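Esterase (Pseudomonas putida, PDB 1ZOI) hydrolyses esters stereoselectively, as an alpha/beta hydrolase probably useful for making D-beta-acetylthioisobutyric acid. Local coordinates at residues G214-V219 against L243-L248; V103-A108 against T206-D211; D21-H26 against H48-V53; G87-V92 against P111-A116; V4-G9 against A76-A81. All blocks are in the same frame, centred on the assembly; numbering follows the deposited sequence.

Contact 1 of 5, residues G214-V219 against L243-L248; sequences GIQQPV and LPNGAL. Unlike the reference sequence in segment 214-219: Gln216 (reference Thr). Unlike the reference sequence in segment 243-248: Ala247 (reference Thr).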
# COMPACT_ATOMS: atom_id res chain seq x y z
N GLY A 214 -20.16 17.04 29.28
CA GLY A 214 -21.26 16.10 29.39
C GLY A 214 -20.90 14.64 29.59
O GLY A 214 -21.78 13.82 29.85
N ILE A 215 -19.62 14.30 29.45
CA ILE A 215 -19.18 12.92 29.61
C ILE A 215 -19.00 12.58 31.08
O ILE A 215 -18.11 13.12 31.74
CB ILE A 215 -17.85 12.69 28.86
CG1 ILE A 215 -18.06 12.97 27.37
CG2 ILE A 215 -17.37 11.25 29.07
CD1 ILE A 215 -16.79 12.95 26.55
N GLN A 216 -19.83 11.68 31.59
CA GLN A 216 -19.76 11.29 33.00
C GLN A 216 -18.91 10.06 33.28
O GLN A 216 -18.56 9.78 34.43
CB GLN A 216 -21.17 11.08 33.56
CG GLN A 216 -21.96 12.37 33.73
CD GLN A 216 -21.33 13.29 34.76
OE1 GLN A 216 -21.70 14.46 34.86
NE2 GLN A 216 -20.39 12.77 35.53
N GLN A 217 -18.56 9.32 32.23
CA GLN A 217 -17.75 8.12 32.40
C GLN A 217 -16.33 8.46 32.81
O GLN A 217 -15.87 9.60 32.64
CB GLN A 217 -17.67 7.33 31.09
CG GLN A 217 -18.96 6.68 30.63
CD GLN A 217 -19.65 7.47 29.55
OE1 GLN A 217 -20.25 6.90 28.64
NE2 GLN A 217 -19.59 8.80 29.65
N PRO A 218 -15.61 7.49 33.40
CA PRO A 218 -14.23 7.73 33.81
C PRO A 218 -13.40 7.92 32.54
O PRO A 218 -13.50 7.12 31.61
CB PRO A 218 -13.85 6.45 34.54
CG PRO A 218 -15.16 5.95 35.06
CD PRO A 218 -16.09 6.19 33.90
N VAL A 219 -12.60 8.97 32.50
CA VAL A 219 -11.76 9.25 31.33
C VAL A 219 -10.34 9.58 31.77
O VAL A 219 -10.13 10.34 32.71
CB VAL A 219 -12.31 10.44 30.52
CG1 VAL A 219 -11.38 10.74 29.35
CG2 VAL A 219 -13.71 10.14 30.01
N LEU A 243 -13.68 17.47 32.06
CA LEU A 243 -14.34 16.17 32.23
C LEU A 243 -14.70 15.96 33.70
O LEU A 243 -13.82 15.95 34.56
CB LEU A 243 -13.40 15.05 31.77
CG LEU A 243 -13.18 14.93 30.26
CD1 LEU A 243 -11.90 14.15 29.99
CD2 LEU A 243 -14.38 14.26 29.61
N PRO A 244 -16.00 15.79 34.01
CA PRO A 244 -16.38 15.58 35.41
C PRO A 244 -15.64 14.45 36.12
O PRO A 244 -15.35 14.54 37.32
CB PRO A 244 -17.90 15.36 35.34
CG PRO A 244 -18.13 14.91 33.93
CD PRO A 244 -17.17 15.75 33.13
N ASN A 245 -15.33 13.38 35.39
CA ASN A 245 -14.61 12.25 35.98
C ASN A 245 -13.33 11.95 35.21
O ASN A 245 -12.98 10.79 34.98
CB ASN A 245 -15.51 11.01 36.03
CG ASN A 245 -16.54 11.08 37.14
OD1 ASN A 245 -16.20 11.05 38.33
ND2 ASN A 245 -17.81 11.18 36.77
N GLY A 246 -12.64 13.01 34.81
CA GLY A 246 -11.40 12.85 34.07
C GLY A 246 -10.18 13.08 34.94
O GLY A 246 -10.25 13.73 35.98
N ALA A 247 -9.04 12.53 34.51
CA ALA A 247 -7.79 12.67 35.23
C ALA A 247 -6.66 12.82 34.24
O ALA A 247 -6.68 12.20 33.17
CB ALA A 247 -7.56 11.46 36.13
N LEU A 248 -5.67 13.63 34.60
CA LEU A 248 -4.53 13.86 33.73
C LEU A 248 -3.34 12.99 34.09
O LEU A 248 -3.01 12.81 35.26
CB LEU A 248 -4.11 15.33 33.80
CG LEU A 248 -2.91 15.70 32.93
CD1 LEU A 248 -3.31 15.65 31.46
CD2 LEU A 248 -2.41 17.09 33.29
O HOH W 1 -15.64 12.40 32.77
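Leu243, the first residue past the end of helix 236-242, sends its two methyl branches in different directions against 214-219, where the last two parallel strands of the alpha/beta hydrolase sheet begin. CD1 packs on Val219 CG1 at 3.5 Å, while CD2 lies 3.9 Å from Ile215 CB; a branched, wholly apolar side chain suits a buried place with two apolar neighbours. Pro244 follows in the exposed turn. Its CB and CG are met by the end of Gln216, the two side chains crossing at about a right angle; the glutamine chain bends at chi2 (-64°) to bring the amide back to the proline although its CB points away.

Asn245 does most of the polar work. Its ND2 donates to Gln216 O (2.8 Å), a bent bond that leaves the asparagine's own amide plane by 31°. Its backbone O receives Val219 N at 3.1 Å, and its backbone N donates to a water that in turn donates to both Ile215 O and Gln217 O, a bridge that serves two carbonyls of the loop at once. Gly246 then pairs with Val219 as a parallel bridge. It comes close to Leu243 CB, consistent with a residue that has no side chain, and its bare CA approaches Val219 O as a C-H donor. With Ala247 the strand is under way, its small methyl lying at the exposed rim of the contact. Its backbone N donates to Val219 O at 3.0 Å, the same oxygen that Gly246 CA approaches.

Contact 2 of 5, residues V103-A108 against T206-D211; sequences VVRYMA and TDFTED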
# COMPACT_ATOMS: atom_id res chain seq x y z
N VAL A 103 -13.45 10.35 19.60
CA VAL A 103 -14.01 9.60 20.72
C VAL A 103 -14.98 10.47 21.52
O VAL A 103 -16.11 10.06 21.80
CB VAL A 103 -12.89 9.11 21.67
CG1 VAL A 103 -13.50 8.56 22.96
CG2 VAL A 103 -12.07 8.02 20.98
N VAL A 104 -14.53 11.67 21.87
CA VAL A 104 -15.36 12.60 22.64
C VAL A 104 -16.64 12.99 21.90
O VAL A 104 -17.71 13.06 22.50
CB VAL A 104 -14.54 13.86 23.01
CG1 VAL A 104 -15.44 14.92 23.62
CG2 VAL A 104 -13.45 13.49 23.99
N ARG A 105 -16.54 13.26 20.60
CA ARG A 105 -17.73 13.63 19.83
C ARG A 105 -18.67 12.43 19.73
O ARG A 105 -19.89 12.58 19.77
CB ARG A 105 -17.33 14.13 18.43
CG ARG A 105 -18.49 14.57 17.52
CD ARG A 105 -19.44 15.58 18.18
NE ARG A 105 -18.76 16.77 18.69
CZ ARG A 105 -18.48 17.86 17.98
NH1 ARG A 105 -18.81 17.94 16.70
NH2 ARG A 105 -17.86 18.88 18.57
N TYR A 106 -18.11 11.23 19.63
CA TYR A 106 -18.92 10.02 19.55
C TYR A 106 -19.74 9.83 20.83
O TYR A 106 -20.94 9.58 20.77
CB TYR A 106 -18.05 8.79 19.35
CG TYR A 106 -18.84 7.50 19.43
CD1 TYR A 106 -19.79 7.19 18.45
CD2 TYR A 106 -18.67 6.62 20.49
CE1 TYR A 106 -20.55 6.03 18.54
CE2 TYR A 106 -19.43 5.45 20.59
CZ TYR A 106 -20.36 5.16 19.61
OH TYR A 106 -21.12 4.01 19.68
N MET A 107 -19.06 9.93 21.96
CA MET A 107 -19.70 9.76 23.27
C MET A 107 -20.74 10.82 23.53
O MET A 107 -21.62 10.64 24.38
CB MET A 107 -18.65 9.79 24.37
CG MET A 107 -17.61 8.68 24.25
SD MET A 107 -16.33 8.75 25.50
CE MET A 107 -15.51 10.25 25.09
N ALA A 108 -20.64 11.93 22.80
CA ALA A 108 -21.58 13.03 22.96
C ALA A 108 -22.82 12.90 22.08
O ALA A 108 -23.94 13.05 22.57
CB ALA A 108 -20.86 14.35 22.69
N THR A 206 -12.37 22.56 15.78
CA THR A 206 -13.62 22.06 16.35
C THR A 206 -13.51 22.20 17.87
O THR A 206 -12.53 21.75 18.46
CB THR A 206 -13.85 20.57 16.03
OG1 THR A 206 -13.93 20.39 14.61
CG2 THR A 206 -15.15 20.09 16.67
N ASP A 207 -14.50 22.83 18.49
CA ASP A 207 -14.52 23.03 19.94
C ASP A 207 -15.26 21.87 20.60
O ASP A 207 -16.44 21.65 20.34
CB ASP A 207 -15.21 24.35 20.28
CG ASP A 207 -14.97 24.78 21.72
OD1 ASP A 207 -14.60 23.91 22.54
OD2 ASP A 207 -15.15 25.98 22.03
N PHE A 208 -14.56 21.13 21.46
CA PHE A 208 -15.12 19.97 22.14
C PHE A 208 -15.55 20.23 23.57
O PHE A 208 -15.89 19.30 24.30
CB PHE A 208 -14.09 18.83 22.13
CG PHE A 208 -13.70 18.38 20.76
CD1 PHE A 208 -14.45 17.42 20.09
CD2 PHE A 208 -12.58 18.91 20.13
CE1 PHE A 208 -14.09 16.99 18.81
CE2 PHE A 208 -12.20 18.49 18.85
CZ PHE A 208 -12.96 17.53 18.19
N THR A 209 -15.52 21.49 23.98
CA THR A 209 -15.88 21.85 25.35
C THR A 209 -17.24 21.30 25.79
O THR A 209 -17.35 20.69 26.86
CB THR A 209 -15.86 23.38 25.53
OG1 THR A 209 -14.54 23.86 25.26
CG2 THR A 209 -16.25 23.76 26.95
N GLU A 210 -18.26 21.51 24.98
CA GLU A 210 -19.60 21.03 25.32
C GLU A 210 -19.62 19.52 25.51
O GLU A 210 -20.22 19.01 26.46
CB GLU A 210 -20.61 21.41 24.23
CG GLU A 210 -22.04 21.00 24.56
CD GLU A 210 -22.99 21.18 23.39
OE1 GLU A 210 -24.20 20.88 23.55
OE2 GLU A 210 -22.54 21.63 22.31
N ASP A 211 -18.96 18.79 24.60
CA ASP A 211 -18.93 17.34 24.69
C ASP A 211 -18.26 16.88 25.98
O ASP A 211 -18.75 15.99 26.67
CB ASP A 211 -18.16 16.72 23.51
CG ASP A 211 -18.72 17.12 22.15
OD1 ASP A 211 -19.93 17.41 22.04
OD2 ASP A 211 -17.93 17.12 21.19
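Ala108 and Asp211 bring the two backbones nearest, 5.3 Å between their CA atoms, where helix 98-109 meets the first turn of helix 209-214. The contact joins helix 98-109 of the alpha/beta hydrolase fold to the start of helix 209-214 and the loop leading into it, clasped by a salt bridge between Arg105 and Asp211. Arg105 starts out beside the contact, but bends at chi2 and chi3 (52° and 54°) swing its guanidinium round to the aspartate. NE donates to Asp211 OD2 at 2.7 Å in a nearly straight bond on the syn side of the oxygen, which lies in the guanidinium plane; NH2 adds a weak bond to the same oxygen. One carboxylate oxygen is thus gripped twice, and the two flat groups stand 77° apart instead of facing each other as a two-oxygen pair. NH1 is engaged by Asp73 of helix 72-86, so the arginine, long and with donors on several sides, joins three helices.

Carbon lies near the rest of the guanidinium, and Asp207 O sits at its edge. Phe208 CE1 lies over one of its faces, and Thr206 CG2 reaches NH2 at 3.5 Å, while the threonine hydroxyl is turned to Ala202 O. That same methyl sits over a face of the Phe208 ring, offset toward its rim. Ahead of helix 209-214, Asp207 OD1 accepts from Thr209 N in an Asx turn and also from Thr209 OG1. On the helix 98-109 side Val104 and Ala108 are small enough for Asp211 to come close: Ala108 CB lies 3.3 Å from Asp211 OD1.

Contact 3 of 5, residues D21-H26 against H48-V53; sequences DAPVIH and HGYRVV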
# COMPACT_ATOMS: atom_id res chain seq x y z
N ASP A 21 -16.23 -13.05 22.35
CA ASP A 21 -16.86 -12.78 23.64
C ASP A 21 -15.97 -12.09 24.67
O ASP A 21 -16.35 -11.97 25.83
CB ASP A 21 -17.42 -14.08 24.24
CG ASP A 21 -16.33 -15.08 24.62
OD1 ASP A 21 -16.69 -16.19 25.07
OD2 ASP A 21 -15.13 -14.76 24.50
N ALA A 22 -14.81 -11.61 24.25
CA ALA A 22 -13.89 -10.95 25.16
C ALA A 22 -14.19 -9.45 25.29
O ALA A 22 -14.78 -8.86 24.39
CB ALA A 22 -12.45 -11.16 24.70
N PRO A 23 -13.79 -8.83 26.41
CA PRO A 23 -14.01 -7.40 26.65
C PRO A 23 -13.35 -6.59 25.53
O PRO A 23 -12.20 -6.82 25.18
CB PRO A 23 -13.36 -7.17 28.02
CG PRO A 23 -12.31 -8.24 28.09
CD PRO A 23 -13.03 -9.43 27.53
N VAL A 24 -14.10 -5.62 25.00
CA VAL A 24 -13.65 -4.81 23.87
C VAL A 24 -13.00 -3.45 24.12
O VAL A 24 -13.42 -2.68 24.98
CB VAL A 24 -14.84 -4.56 22.90
CG1 VAL A 24 -14.36 -3.83 21.64
CG2 VAL A 24 -15.49 -5.88 22.53
N ILE A 25 -11.96 -3.17 23.34
CA ILE A 25 -11.28 -1.88 23.38
C ILE A 25 -11.26 -1.42 21.92
O ILE A 25 -10.70 -2.12 21.07
CB ILE A 25 -9.84 -1.96 23.89
CG1 ILE A 25 -9.81 -2.55 25.30
CG2 ILE A 25 -9.24 -0.55 23.93
CD1 ILE A 25 -8.41 -2.80 25.81
N HIS A 26 -11.87 -0.27 21.65
CA HIS A 26 -11.96 0.31 20.31
C HIS A 26 -10.94 1.44 20.23
O HIS A 26 -11.00 2.39 21.01
CB HIS A 26 -13.38 0.86 20.12
CG HIS A 26 -13.75 1.18 18.71
ND1 HIS A 26 -12.82 1.54 17.75
CD2 HIS A 26 -14.95 1.26 18.10
CE1 HIS A 26 -13.44 1.83 16.62
NE2 HIS A 26 -14.74 1.66 16.80
N HIS A 48 -3.42 -9.52 26.65
CA HIS A 48 -4.03 -9.41 27.96
C HIS A 48 -5.50 -9.81 27.99
O HIS A 48 -6.25 -9.42 28.88
CB HIS A 48 -3.82 -8.00 28.53
CG HIS A 48 -2.42 -7.76 28.98
ND1 HIS A 48 -1.38 -7.54 28.10
CD2 HIS A 48 -1.86 -7.78 30.21
CE1 HIS A 48 -0.25 -7.45 28.77
NE2 HIS A 48 -0.51 -7.59 30.05
N GLY A 49 -5.90 -10.60 26.99
CA GLY A 49 -7.26 -11.10 26.93
C GLY A 49 -8.38 -10.20 26.47
O GLY A 49 -9.54 -10.44 26.81
N TYR A 50 -8.07 -9.16 25.71
CA TYR A 50 -9.09 -8.25 25.21
C TYR A 50 -9.38 -8.50 23.74
O TYR A 50 -8.60 -9.14 23.04
CB TYR A 50 -8.64 -6.79 25.35
CG TYR A 50 -8.64 -6.26 26.76
CD1 TYR A 50 -9.78 -5.70 27.32
CD2 TYR A 50 -7.49 -6.35 27.55
CE1 TYR A 50 -9.79 -5.24 28.64
CE2 TYR A 50 -7.49 -5.90 28.87
CZ TYR A 50 -8.64 -5.36 29.40
OH TYR A 50 -8.63 -4.95 30.72
N ARG A 51 -10.53 -8.01 23.30
CA ARG A 51 -10.91 -8.08 21.89
C ARG A 51 -10.62 -6.64 21.49
O ARG A 51 -11.06 -5.71 22.17
CB ARG A 51 -12.40 -8.38 21.73
CG ARG A 51 -12.90 -8.24 20.29
CD ARG A 51 -14.39 -8.56 20.20
NE ARG A 51 -14.95 -8.25 18.88
CZ ARG A 51 -16.24 -8.38 18.57
NH1 ARG A 51 -17.09 -8.82 19.48
NH2 ARG A 51 -16.67 -8.08 17.35
N VAL A 52 -9.87 -6.45 20.41
CA VAL A 52 -9.53 -5.10 20.00
C VAL A 52 -10.08 -4.74 18.63
O VAL A 52 -10.05 -5.55 17.71
CB VAL A 52 -7.99 -4.89 20.02
CG1 VAL A 52 -7.49 -5.09 21.45
CG2 VAL A 52 -7.31 -5.85 19.07
N VAL A 53 -10.59 -3.52 18.52
CA VAL A 53 -11.17 -3.03 17.28
C VAL A 53 -10.53 -1.69 16.90
O VAL A 53 -10.31 -0.83 17.75
CB VAL A 53 -12.70 -2.85 17.43
CG1 VAL A 53 -13.29 -2.18 16.20
CG2 VAL A 53 -13.35 -4.21 17.66
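Pro23 O accepts a hydrogen bond from Arg51 N at 2.8 Å, one that is almost perfectly straight (177°). It opens a run of parallel pairing: Ile25 N donates to Arg51 O, and Val53 N to Ile25 O, both at 2.9 Å. Between these bonds the CA hydrogens of Val24, Val52 and His26 approach carbonyl oxygens of the neighbouring strand.

Side chains alternate between the faces. On one, Ile25 directs CD1 over the Tyr50 ring in a CH-pi contact 3.8 Å from its centroid. CG1 stands anti to the carbonyl carbon (chi1 -59°), which turns the long branch toward the ring, and Pro23 CG packs against Tyr50 CD1. On the other face Val24 CG2 lies alongside Arg51, 3.7 Å from its CD; the arginine chain is extended, its methylenes packing as carbon before NE pairs with Asp16. Further along, Val53 CG1 sits over the centre of the His26 ring, 4.0 Å from the centroid. Valine and isoleucine suit the extended backbone. Gly49, with positive phi, is the C-prime residue of the Schellman motif that ends helix 39-47.

The contact closes the beta-alpha-beta unit of strand 24-28, helix 39-47 and strand 51-55. Helices 39-47 and 263-274 flank the Ile25 and Tyr50 side, helix 72-86 lies against His26, Arg51 and Val53, and strand 92-96 continues the sheet beyond Val24 and His26.

Contact 4 of 5, residues G87-V92 against P111-A116; sequences GIQGAV and PEDKVA. Unlike the reference sequence in segment 111-116: Glu112 (reference Ala).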
# COMPACT_ATOMS: atom_id res chain seq x y z
N GLY A 87 -21.71 -4.94 17.10
CA GLY A 87 -22.39 -5.18 18.36
C GLY A 87 -21.47 -4.99 19.55
O GLY A 87 -21.57 -5.71 20.55
N ILE A 88 -20.57 -4.01 19.46
CA ILE A 88 -19.62 -3.75 20.54
C ILE A 88 -19.97 -2.55 21.41
O ILE A 88 -19.11 -1.76 21.79
CB ILE A 88 -18.19 -3.56 19.99
CG1 ILE A 88 -18.17 -2.42 18.97
CG2 ILE A 88 -17.71 -4.86 19.36
CD1 ILE A 88 -16.78 -2.07 18.50
N GLN A 89 -21.26 -2.40 21.72
CA GLN A 89 -21.69 -1.31 22.57
C GLN A 89 -21.10 -1.53 23.97
O GLN A 89 -20.88 -2.67 24.38
CB GLN A 89 -23.22 -1.28 22.66
CG GLN A 89 -23.93 -0.90 21.37
CD GLN A 89 -24.07 -2.05 20.38
OE1 GLN A 89 -23.69 -3.19 20.67
NE2 GLN A 89 -24.62 -1.76 19.21
N GLY A 90 -20.84 -0.44 24.68
CA GLY A 90 -20.31 -0.55 26.03
C GLY A 90 -18.83 -0.85 26.12
O GLY A 90 -18.33 -1.21 27.18
N ALA A 91 -18.11 -0.69 25.02
CA ALA A 91 -16.68 -0.95 25.00
C ALA A 91 -15.90 0.24 25.54
O ALA A 91 -16.45 1.32 25.77
CB ALA A 91 -16.22 -1.26 23.58
N VAL A 92 -14.60 0.04 25.75
CA VAL A 92 -13.74 1.11 26.19
C VAL A 92 -13.23 1.72 24.89
O VAL A 92 -12.96 0.98 23.94
CB VAL A 92 -12.54 0.58 27.01
CG1 VAL A 92 -11.53 1.69 27.24
CG2 VAL A 92 -13.04 0.03 28.35
N PRO A 111 -25.18 8.89 22.78
CA PRO A 111 -25.35 8.47 24.17
C PRO A 111 -26.00 7.10 24.36
O PRO A 111 -25.85 6.49 25.42
CB PRO A 111 -26.20 9.60 24.76
CG PRO A 111 -27.06 9.99 23.60
CD PRO A 111 -26.06 10.03 22.47
N GLU A 112 -26.72 6.63 23.35
CA GLU A 112 -27.37 5.32 23.43
C GLU A 112 -26.35 4.23 23.71
O GLU A 112 -26.68 3.18 24.28
CB GLU A 112 -28.13 5.00 22.14
CG GLU A 112 -27.27 4.89 20.89
CD GLU A 112 -26.87 6.23 20.31
OE1 GLU A 112 -26.11 6.24 19.32
OE2 GLU A 112 -27.32 7.27 20.84
N ASP A 113 -25.11 4.46 23.31
CA ASP A 113 -24.03 3.50 23.54
C ASP A 113 -23.35 3.94 24.83
O ASP A 113 -22.64 4.95 24.85
CB ASP A 113 -23.03 3.51 22.38
CG ASP A 113 -21.85 2.58 22.62
OD1 ASP A 113 -20.93 2.54 21.76
OD2 ASP A 113 -21.83 1.89 23.65
N LYS A 114 -23.58 3.21 25.91
CA LYS A 114 -23.00 3.55 27.19
C LYS A 114 -21.56 3.09 27.30
O LYS A 114 -21.27 2.06 27.92
CB LYS A 114 -23.83 2.95 28.32
CG LYS A 114 -25.33 3.14 28.16
CD LYS A 114 -25.71 4.62 28.08
CE LYS A 114 -27.20 4.79 27.83
NZ LYS A 114 -27.60 6.22 27.73
N VAL A 115 -20.65 3.84 26.68
CA VAL A 115 -19.23 3.52 26.71
C VAL A 115 -18.78 3.35 28.16
O VAL A 115 -19.13 4.17 29.02
CB VAL A 115 -18.41 4.64 26.03
CG1 VAL A 115 -16.92 4.40 26.22
CG2 VAL A 115 -18.75 4.67 24.54
N ALA A 116 -18.03 2.29 28.44
CA ALA A 116 -17.54 2.03 29.79
C ALA A 116 -16.59 3.12 30.27
O ALA A 116 -16.85 3.79 31.27
CB ALA A 116 -16.85 0.67 29.85
O HOH W 2 -18.65 0.97 22.26
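With chi1 at 177°, Asp113 stretches its carboxylate away from its own backbone N and across to the turn at Gly90, and Val115, with a similar chi1 of 172°, lays CG1 close to Ala91 O. The turn is type II, running from Ile88 to Ala91, and Gly90 takes its positive-phi corner, a place that favours glycine. Gly90 N donates to Asp113 OD2 at 2.7 Å, on the syn side and 16° out of the carboxylate plane. The other oxygen, Asp113 OD1, receives a water at 2.8 Å; that water also donates to Ile88 O and accepts from Ala91 N, while Tyr106 OH of helix 98-109 is a further partner of OD1. A short acid suits this buried spot because both its oxygens meet donors.

Beyond the turn the backbones join directly: Ala116 N donates to Ala91 O at 3.3 Å. The small methyl of Ala116 meets Gly90 O, and its CB lies 4.1 Å from Val92 CG2. Gly90 CA points a hydrogen at Lys114 O.

Both segments are loops that lead into neighbouring parallel strands: 87-92 connects helix 72-86 to strand 92-96, and the loop 111-116 connects helix 98-109 to strand 118-121.

Contact 5 of 5, residues V4-G9 against A76-A81; sequences VTTKDG and ADDVAA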
# COMPACT_ATOMS: atom_id res chain seq x y z
N VAL A 4 -17.68 -1.87 6.68
CA VAL A 4 -19.06 -1.60 7.04
C VAL A 4 -19.47 -0.42 6.18
O VAL A 4 -18.66 0.46 5.90
CB VAL A 4 -19.24 -1.25 8.54
CG1 VAL A 4 -18.42 -0.02 8.91
CG2 VAL A 4 -20.71 -1.01 8.84
N THR A 5 -20.71 -0.42 5.71
CA THR A 5 -21.20 0.68 4.89
C THR A 5 -21.99 1.62 5.80
O THR A 5 -22.89 1.19 6.52
CB THR A 5 -22.13 0.18 3.77
OG1 THR A 5 -21.41 -0.72 2.92
CG2 THR A 5 -22.64 1.35 2.94
N THR A 6 -21.63 2.90 5.76
CA THR A 6 -22.31 3.90 6.58
C THR A 6 -23.63 4.31 5.96
O THR A 6 -23.94 3.94 4.82
CB THR A 6 -21.46 5.16 6.73
OG1 THR A 6 -21.28 5.75 5.44
CG2 THR A 6 -20.10 4.84 7.33
N LYS A 7 -24.41 5.09 6.71
CA LYS A 7 -25.70 5.58 6.24
C LYS A 7 -25.53 6.35 4.95
O LYS A 7 -26.36 6.25 4.04
CB LYS A 7 -26.34 6.51 7.27
CG LYS A 7 -26.37 6.00 8.70
CD LYS A 7 -26.87 7.09 9.65
CE LYS A 7 -26.03 8.36 9.53
NZ LYS A 7 -26.48 9.44 10.47
N ASP A 8 -24.45 7.13 4.86
CA ASP A 8 -24.20 7.93 3.67
C ASP A 8 -23.36 7.27 2.58
O ASP A 8 -22.77 7.95 1.75
CB ASP A 8 -23.60 9.30 4.05
CG ASP A 8 -22.51 9.21 5.11
OD1 ASP A 8 -21.88 10.26 5.38
OD2 ASP A 8 -22.30 8.12 5.68
N GLY A 9 -23.33 5.94 2.60
CA GLY A 9 -22.61 5.18 1.58
C GLY A 9 -21.09 5.13 1.60
O GLY A 9 -20.47 4.89 0.56
N ALA A 76 -17.84 10.81 13.92
CA ALA A 76 -18.56 10.18 15.03
C ALA A 76 -19.67 9.25 14.55
O ALA A 76 -19.87 8.18 15.11
CB ALA A 76 -19.13 11.25 15.94
N ASP A 77 -20.39 9.66 13.51
CA ASP A 77 -21.45 8.80 13.01
C ASP A 77 -20.84 7.55 12.38
O ASP A 77 -21.44 6.48 12.40
CB ASP A 77 -22.33 9.55 12.00
CG ASP A 77 -23.15 10.65 12.66
OD1 ASP A 77 -23.31 10.63 13.90
OD2 ASP A 77 -23.64 11.54 11.93
N ASP A 78 -19.64 7.68 11.81
CA ASP A 78 -18.99 6.53 11.21
C ASP A 78 -18.63 5.55 12.33
O ASP A 78 -18.71 4.34 12.16
CB ASP A 78 -17.73 6.94 10.44
CG ASP A 78 -18.06 7.75 9.19
OD1 ASP A 78 -19.22 7.71 8.73
OD2 ASP A 78 -17.14 8.42 8.66
N VAL A 79 -18.23 6.08 13.49
CA VAL A 79 -17.90 5.23 14.62
C VAL A 79 -19.16 4.45 14.99
O VAL A 79 -19.12 3.24 15.23
CB VAL A 79 -17.44 6.06 15.85
CG1 VAL A 79 -17.25 5.14 17.06
CG2 VAL A 79 -16.13 6.77 15.54
N ALA A 80 -20.29 5.15 15.02
CA ALA A 80 -21.56 4.53 15.35
C ALA A 80 -21.87 3.36 14.42
O ALA A 80 -22.37 2.33 14.85
CB ALA A 80 -22.68 5.56 15.29
N ALA A 81 -21.56 3.51 13.13
CA ALA A 81 -21.82 2.44 12.17
C ALA A 81 -20.97 1.21 12.48
O ALA A 81 -21.43 0.06 12.38
CB ALA A 81 -21.55 2.93 10.75
O HOH W 3 -21.87 8.37 8.69
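Thr6 reaches toward helix 72-86 with carbon and holds its own turn with oxygen. From CB, 3.9 Å from Asp78 OD1, the side chain forks. CG2 meets Asp78 OD1 at 3.3 Å and Ala81 CB at 4.2 Å, whereas chi1 of 63° turns OG1 back over the main chain, where it donates to Asp8 OD2 at 2.6 Å and is also hydrogen-bonded to Val10 N. Threonine suits the place since one branch is apolar and the other polar; residues 6-9 form a type I turn, closed by Gly9 N to Thr6 O.

The acids Asp8 and Asp78 come within 4.4 Å of each other, OD2 to OD1, but a water donates to both of these oxygens, and Arg58 forms salt bridges with both residues, probably easing their repulsion. Lys7 NZ makes a long salt bridge to Asp77 OD2, at 3.8 Å, bending at chi3 to get there; Asp77 is held more firmly by His110 and Arg109. Val4 CG2 approaches Ala81 O, where the alanine's small methyl lets the strand come near.

The contact lays edge strand 3-5 and the turn after it on helix 72-86, beside strand 11-17, while the far side of the helix packs on helix 98-109.

Overall arrangement
Along the chain, contact 5 opens first and contact 3 lies within its span; contact 4 follows, contact 2 begins before contact 4 has closed, and contact 1 comes last. Contacts 5 and 1 involve the two outermost strands of the sheet, 3-5 and 246-251, with centres about 26 Å apart. Contacts 3 and 4 are neighbours, about 13 Å between centres, and join through strands 24-28 and 92-96. Helix 98-109 links the rest: its Tyr106 touches contacts 4 and 5, and Val104 and Met107 pack on Ile215 of contact 1. Segments from about 20 to nearly 100 residues apart are thereby tied into one alpha/beta hydrolase core.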